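Local structure of sensor protein kinase HptS (Staphylococcus aureus, 6LKI) at residues B[77-80]-B[81-84]; B[50-53]-B[54-57]. The protein is a sensor histidine kinase, probably membrane-bound, that probably signals the presence of hexose phosphate outside the cell to its partner response regulator. One frame throughout, in Å; residues are numbered along the deposited sequence.

Contact 1. Residues B[77-80]-B[81-84]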
ATOM      1  N   HIS B  77      -6.194   9.031 -15.038  1.00 29.13           N
ATOM      2  CA  HIS B  77      -6.404   8.508 -13.686  1.00 31.94           C
ATOM      3  C   HIS B  77      -7.690   7.689 -13.597  1.00 35.33           C
ATOM      4  O   HIS B  77      -8.475   7.829 -12.656  1.00 34.97           O
ATOM      5  CB  HIS B  77      -6.399   9.634 -12.649  1.00 30.01           C
ATOM      6  CG  HIS B  77      -5.171  10.489 -12.697  1.00 30.62           C
ATOM      7  ND1 HIS B  77      -5.216  11.843 -12.945  1.00 33.79           N
ATOM      8  CD2 HIS B  77      -3.863  10.178 -12.538  1.00 31.37           C
ATOM      9  CE1 HIS B  77      -3.989  12.332 -12.932  1.00 30.66           C
ATOM     10  NE2 HIS B  77      -3.148  11.342 -12.687  1.00 34.13           N
ATOM     11  N   LEU B  78      -7.914   6.836 -14.594  1.00 30.98           N
ATOM     12  CA  LEU B  78      -9.007   5.880 -14.521  1.00 31.30           C
ATOM     13  C   LEU B  78      -8.764   4.904 -13.377  1.00 32.70           C
ATOM     14  O   LEU B  78      -7.625   4.533 -13.078  1.00 35.28           O
ATOM     15  CB  LEU B  78      -9.146   5.121 -15.841  1.00 33.03           C
ATOM     16  CG  LEU B  78      -9.289   5.949 -17.119  1.00 31.27           C
ATOM     17  CD1 LEU B  78      -9.113   5.067 -18.346  1.00 33.01           C
ATOM     18  CD2 LEU B  78     -10.633   6.663 -17.151  1.00 38.61           C
ATOM     19  N   ASN B  79      -9.847   4.490 -12.727  1.00 35.06           N
ATOM     20  CA  ASN B  79      -9.732   3.598 -11.581  1.00 35.41           C
ATOM     21  C   ASN B  79      -9.319   2.206 -12.041  1.00 34.94           C
ATOM     22  O   ASN B  79     -10.070   1.532 -12.754  1.00 36.83           O
ATOM     23  CB  ASN B  79     -11.050   3.544 -10.814  1.00 43.12           C
ATOM     24  CG  ASN B  79     -10.962   2.685  -9.568  1.00 45.11           C
ATOM     25  OD1 ASN B  79      -9.872   2.410  -9.065  1.00 44.42           O
ATOM     26  ND2 ASN B  79     -12.113   2.260  -9.061  1.00 53.52           N
ATOM     27  N   THR B  80      -8.124   1.773 -11.628  1.00 36.13           N
ATOM     28  CA  THR B  80      -7.625   0.461 -12.026  1.00 38.93           C
ATOM     29  C   THR B  80      -8.432  -0.679 -11.422  1.00 39.18           C
ATOM     30  O   THR B  80      -8.317  -1.816 -11.890  1.00 38.89           O
ATOM     31  CB  THR B  80      -6.154   0.311 -11.633  1.00 34.82           C
ATOM     32  OG1 THR B  80      -6.007   0.560 -10.230  1.00 36.55           O
ATOM     33  CG2 THR B  80      -5.290   1.293 -12.411  1.00 38.66           C
ATOM     34  N   LYS B  81      -9.243  -0.405 -10.397  1.00 41.75           N
ATOM     35  CA  LYS B  81     -10.066  -1.456  -9.809  1.00 45.07           C
ATOM     36  C   LYS B  81     -11.147  -1.926 -10.772  1.00 45.90           C
ATOM     37  O   LYS B  81     -11.616  -3.066 -10.667  1.00 50.39           O
ATOM     38  CB  LYS B  81     -10.694  -0.966  -8.503  1.00 46.72           C
ATOM     39  CG  LYS B  81      -9.686  -0.483  -7.472  1.00 50.82           C
ATOM     40  CD  LYS B  81      -8.534  -1.465  -7.318  1.00 55.09           C
ATOM     41  CE  LYS B  81      -7.350  -0.819  -6.615  1.00 60.10           C
ATOM     42  NZ  LYS B  81      -6.964   0.471  -7.253  1.00 55.33           N
ATOM     43  N   ASN B  82     -11.551  -1.076 -11.712  1.00 43.21           N
ATOM     44  CA  ASN B  82     -12.505  -1.445 -12.747  1.00 43.83           C
ATOM     45  C   ASN B  82     -11.835  -2.061 -13.967  1.00 43.24           C
ATOM     46  O   ASN B  82     -12.493  -2.240 -14.998  1.00 44.05           O
ATOM     47  CB  ASN B  82     -13.329  -0.226 -13.165  1.00 48.24           C
ATOM     48  CG  ASN B  82     -14.140   0.348 -12.022  1.00 50.25           C
ATOM     49  OD1 ASN B  82     -14.411  -0.336 -11.034  1.00 54.63           O
ATOM     50  ND2 ASN B  82     -14.532   1.611 -12.148  1.00 55.22           N
ATOM     51  N   MET B  83     -10.548  -2.379 -13.877  1.00 39.06           N
ATOM     52  CA  MET B  83      -9.808  -3.023 -14.950  1.00 37.50           C
ATOM     53  C   MET B  83      -9.412  -4.434 -14.536  1.00 36.90           C
ATOM     54  O   MET B  83      -9.550  -4.835 -13.377  1.00 36.81           O
ATOM     55  CB  MET B  83      -8.558  -2.213 -15.318  1.00 35.81           C
ATOM     56  CG  MET B  83      -8.831  -0.776 -15.716  1.00 32.55           C
ATOM     57  SD  MET B  83      -7.301   0.123 -16.023  1.00 32.56           S
ATOM     58  CE  MET B  83      -7.930   1.774 -16.313  1.00 31.61           C
ATOM     59  N   TYR B  84      -8.907  -5.185 -15.508  1.00 35.70           N
ATOM     60  CA  TYR B  84      -8.452  -6.551 -15.292  1.00 35.14           C
ATOM     61  C   TYR B  84      -6.945  -6.541 -15.074  1.00 33.00           C
ATOM     62  O   TYR B  84      -6.188  -6.165 -15.976  1.00 32.96           O
ATOM     63  CB  TYR B  84      -8.817  -7.439 -16.481  1.00 34.67           C
ATOM     64  CG  TYR B  84      -8.249  -8.837 -16.407  1.00 35.63           C
ATOM     65  CD1 TYR B  84      -8.583  -9.690 -15.362  1.00 39.27           C
ATOM     66  CD2 TYR B  84      -7.385  -9.310 -17.386  1.00 35.29           C
ATOM     67  CE1 TYR B  84      -8.068 -10.971 -15.291  1.00 40.41           C
ATOM     68  CE2 TYR B  84      -6.865 -10.591 -17.324  1.00 38.88           C
ATOM     69  CZ  TYR B  84      -7.212 -11.415 -16.275  1.00 42.55           C
ATOM     70  OH  TYR B  84      -6.699 -12.690 -16.207  1.00 45.73           O
TER
HETATM   71  O   HOH W   1      -7.713  -4.512 -11.242  1.00 43.20           O
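The carbonyl oxygen of T80 is gripped twice, by the backbone N-H of M83 and by a water. The M83 N to T80 O bond measures 3.0 Å; its donor stands 68° out of the carbonyl plane, as expected of an i to i+3 bond in a 3-10 turn. The water donates to T80 O and also to M83 O, at 2.8 Å each, bridging the carbonyls where the chain leaves the turn for strand 84-92. One residue back, N82 N repeats the i+3 pattern on N79 O (3.2 Å).

The side chain of N79 closes an Asx turn. With CG anti to the backbone N (chi1 -177°), OD1 of N79 accepts from K81 N, two residues on, at 3.2 Å, in a nearly straight bond whose donor lies well above the amide plane. CG of K81 also lies against this amide. Bends at chi2 and chi4 fold the lysine back, bringing NZ within 3.1 Å of T80 OG1, a bond between side chains.

Extended beyond CG, the M83 chain runs past T80, and its methyl CE meets CB of L78 at 3.6 Å, the two side chains crossing at about a right angle. M83 and T80 also pack on Y103 of strand 97-106, while L78 and M83 rest on Y61 of strand 59-66.

N79 and K81 form the exposed polar side; T80 belongs to both sides, bonded through O and OG1 and packed with buried M83 against Y103. Most of the bonds act on backbone atoms, so the turn is fixed where the loop meets strand 84-92.

Contact 2. Residues B[50-53]-B[54-57]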
ATOM      1  N   LEU B  50       5.691   2.063 -23.546  1.00 27.36           N
ATOM      2  CA  LEU B  50       4.693   2.525 -24.504  1.00 28.62           C
ATOM      3  C   LEU B  50       4.795   1.774 -25.826  1.00 28.90           C
ATOM      4  O   LEU B  50       3.776   1.557 -26.495  1.00 30.66           O
ATOM      5  CB  LEU B  50       4.837   4.031 -24.725  1.00 27.80           C
ATOM      6  CG  LEU B  50       4.350   4.881 -23.551  1.00 27.94           C
ATOM      7  CD1 LEU B  50       4.800   6.326 -23.697  1.00 28.49           C
ATOM      8  CD2 LEU B  50       2.836   4.800 -23.431  1.00 30.64           C
ATOM      9  N   LYS B  51       6.004   1.367 -26.220  1.00 31.62           N
ATOM     10  CA  LYS B  51       6.145   0.536 -27.411  1.00 34.19           C
ATOM     11  C   LYS B  51       5.447  -0.805 -27.224  1.00 33.52           C
ATOM     12  O   LYS B  51       4.766  -1.292 -28.134  1.00 34.84           O
ATOM     13  CB  LYS B  51       7.625   0.335 -27.737  1.00 33.17           C
ATOM     14  CG  LYS B  51       7.885  -0.436 -29.021  1.00 40.89           C
ATOM     15  CD  LYS B  51       9.365  -0.427 -29.374  1.00 42.81           C
ATOM     16  CE  LYS B  51       9.894   0.996 -29.477  1.00 48.19           C
ATOM     17  NZ  LYS B  51      11.365   1.032 -29.705  1.00 56.61           N
ATOM     18  N   LEU B  52       5.598  -1.409 -26.043  1.00 33.79           N
ATOM     19  CA  LEU B  52       4.945  -2.686 -25.766  1.00 33.77           C
ATOM     20  C   LEU B  52       3.430  -2.538 -25.732  1.00 35.48           C
ATOM     21  O   LEU B  52       2.707  -3.390 -26.262  1.00 33.08           O
ATOM     22  CB  LEU B  52       5.456  -3.255 -24.444  1.00 35.36           C
ATOM     23  CG  LEU B  52       4.713  -4.469 -23.882  1.00 35.97           C
ATOM     24  CD1 LEU B  52       5.044  -5.720 -24.688  1.00 36.02           C
ATOM     25  CD2 LEU B  52       5.037  -4.669 -22.409  1.00 35.04           C
ATOM     26  N   ILE B  53       2.935  -1.463 -25.113  1.00 30.95           N
ATOM     27  CA  ILE B  53       1.494  -1.258 -24.975  1.00 34.60           C
ATOM     28  C   ILE B  53       0.821  -1.233 -26.343  1.00 31.23           C
ATOM     29  O   ILE B  53      -0.211  -1.878 -26.561  1.00 33.98           O
ATOM     30  CB  ILE B  53       1.213   0.036 -24.188  1.00 34.50           C
ATOM     31  CG1 ILE B  53       1.573  -0.144 -22.712  1.00 37.90           C
ATOM     32  CG2 ILE B  53      -0.242   0.465 -24.350  1.00 38.43           C
ATOM     33  CD1 ILE B  53       1.007  -1.398 -22.090  1.00 35.95           C
ATOM     34  N   HIS B  54       1.395  -0.490 -27.283  1.00 31.22           N
ATOM     35  CA  HIS B  54       0.757  -0.311 -28.582  1.00 31.57           C
ATOM     36  C   HIS B  54       1.054  -1.441 -29.558  1.00 33.62           C
ATOM     37  O   HIS B  54       0.519  -1.429 -30.672  1.00 34.54           O
ATOM     38  CB  HIS B  54       1.170   1.032 -29.179  1.00 31.88           C
ATOM     39  CG  HIS B  54       0.619   2.204 -28.431  1.00 34.00           C
ATOM     40  ND1 HIS B  54       1.390   2.981 -27.595  1.00 34.29           N
ATOM     41  CD2 HIS B  54      -0.634   2.713 -28.372  1.00 32.55           C
ATOM     42  CE1 HIS B  54       0.638   3.927 -27.062  1.00 29.55           C
ATOM     43  NE2 HIS B  54      -0.593   3.788 -27.517  1.00 33.67           N
ATOM     44  N   GLN B  55       1.883  -2.411 -29.174  1.00 32.89           N
ATOM     45  CA  GLN B  55       2.037  -3.620 -29.973  1.00 36.46           C
ATOM     46  C   GLN B  55       0.933  -4.634 -29.709  1.00 39.11           C
ATOM     47  O   GLN B  55       0.800  -5.596 -30.471  1.00 39.82           O
ATOM     48  CB  GLN B  55       3.400  -4.264 -29.706  1.00 37.31           C
ATOM     49  CG  GLN B  55       4.556  -3.584 -30.417  1.00 42.51           C
ATOM     50  CD  GLN B  55       5.906  -4.112 -29.970  1.00 42.91           C
ATOM     51  OE1 GLN B  55       6.013  -4.790 -28.949  1.00 43.42           O
ATOM     52  NE2 GLN B  55       6.945  -3.799 -30.733  1.00 44.80           N
ATOM     53  N   GLN B  56       0.138  -4.437 -28.658  1.00 37.65           N
ATOM     54  CA  GLN B  56      -0.952  -5.306 -28.248  1.00 40.38           C
ATOM     55  C   GLN B  56      -2.289  -4.739 -28.704  1.00 39.40           C
ATOM     56  O   GLN B  56      -2.493  -3.520 -28.664  1.00 42.04           O
ATOM     57  CB  GLN B  56      -0.969  -5.477 -26.729  1.00 37.70           C
ATOM     58  CG  GLN B  56       0.410  -5.615 -26.103  1.00 35.54           C
ATOM     59  CD  GLN B  56       1.241  -6.711 -26.749  1.00 44.05           C
ATOM     60  OE1 GLN B  56       0.734  -7.790 -27.057  1.00 41.97           O
ATOM     61  NE2 GLN B  56       2.525  -6.439 -26.955  1.00 38.52           N
ATOM     62  N   PRO B  57      -3.209  -5.601 -29.148  1.00 41.22           N
ATOM     63  CA  PRO B  57      -4.529  -5.097 -29.563  1.00 46.31           C
ATOM     64  C   PRO B  57      -5.294  -4.423 -28.438  1.00 46.52           C
ATOM     65  O   PRO B  57      -5.890  -3.360 -28.650  1.00 48.76           O
ATOM     66  CB  PRO B  57      -5.244  -6.364 -30.057  1.00 47.96           C
ATOM     67  CG  PRO B  57      -4.147  -7.324 -30.386  1.00 45.74           C
ATOM     68  CD  PRO B  57      -3.058  -7.043 -29.398  1.00 43.12           C
TER
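L50 O accepts two bonds from one residue, H54: the helical N-H at 3.2 Å and the ring nitrogen ND1 at 3.0 Å. The two donors come from opposite faces of the carbonyl plane, and the ring bond is bent (143°), L50 O lying 24° out of the imidazole plane. With the hydrogen on ND1, this bond would restrain the rotation of the ring.

L52 O is also shared. Q56 folds back through a bend at chi2 (-53°), so that NE2 donates to L52 O at 3.1 Å, nearly in the plane of its own amide, while Q55 N approaches the same oxygen from above the carbonyl plane at 3.2 Å. Q55 N keeps a weak bond to K51 O as well, evidence, with the weak Q56 N to I53 O bond, that i+4 bonding gives way to i+3 here.

Packing is lighter. CD1 of L52 touches Q56 NE2 at 3.5 Å, and the side chains of K51 and Q55 run alongside each other, pointing the same way.

Around this turn of helix 39-55, L52 packs on F23 and Q56 on T16 of helix 2-31, whereas I53 faces L60 and Y62 of strand 59-66.

How the contacts relate
Running from the N terminus, the chain passes through the long helix 2-31 and then helix 39-55, on which contact 2 lies. Strands 59-66 and 69-72 follow before contact 1 shapes the loop that enters strand 84-92. The contacts are thus in series, neither enclosing nor crossing the other, and each is local, closing just a turn of backbone. The centres of contact 1 and contact 2 are about 18 Å apart; their nearest atoms are about 10 Å apart, with no touch. Strand 59-66 provides the common link: Y62 and L60 meet 50-57, while Y61 and E63 meet 77-84. Contact 2 thereby joins helices to that strand, and contact 1 joins the loop to it and to strand 97-106.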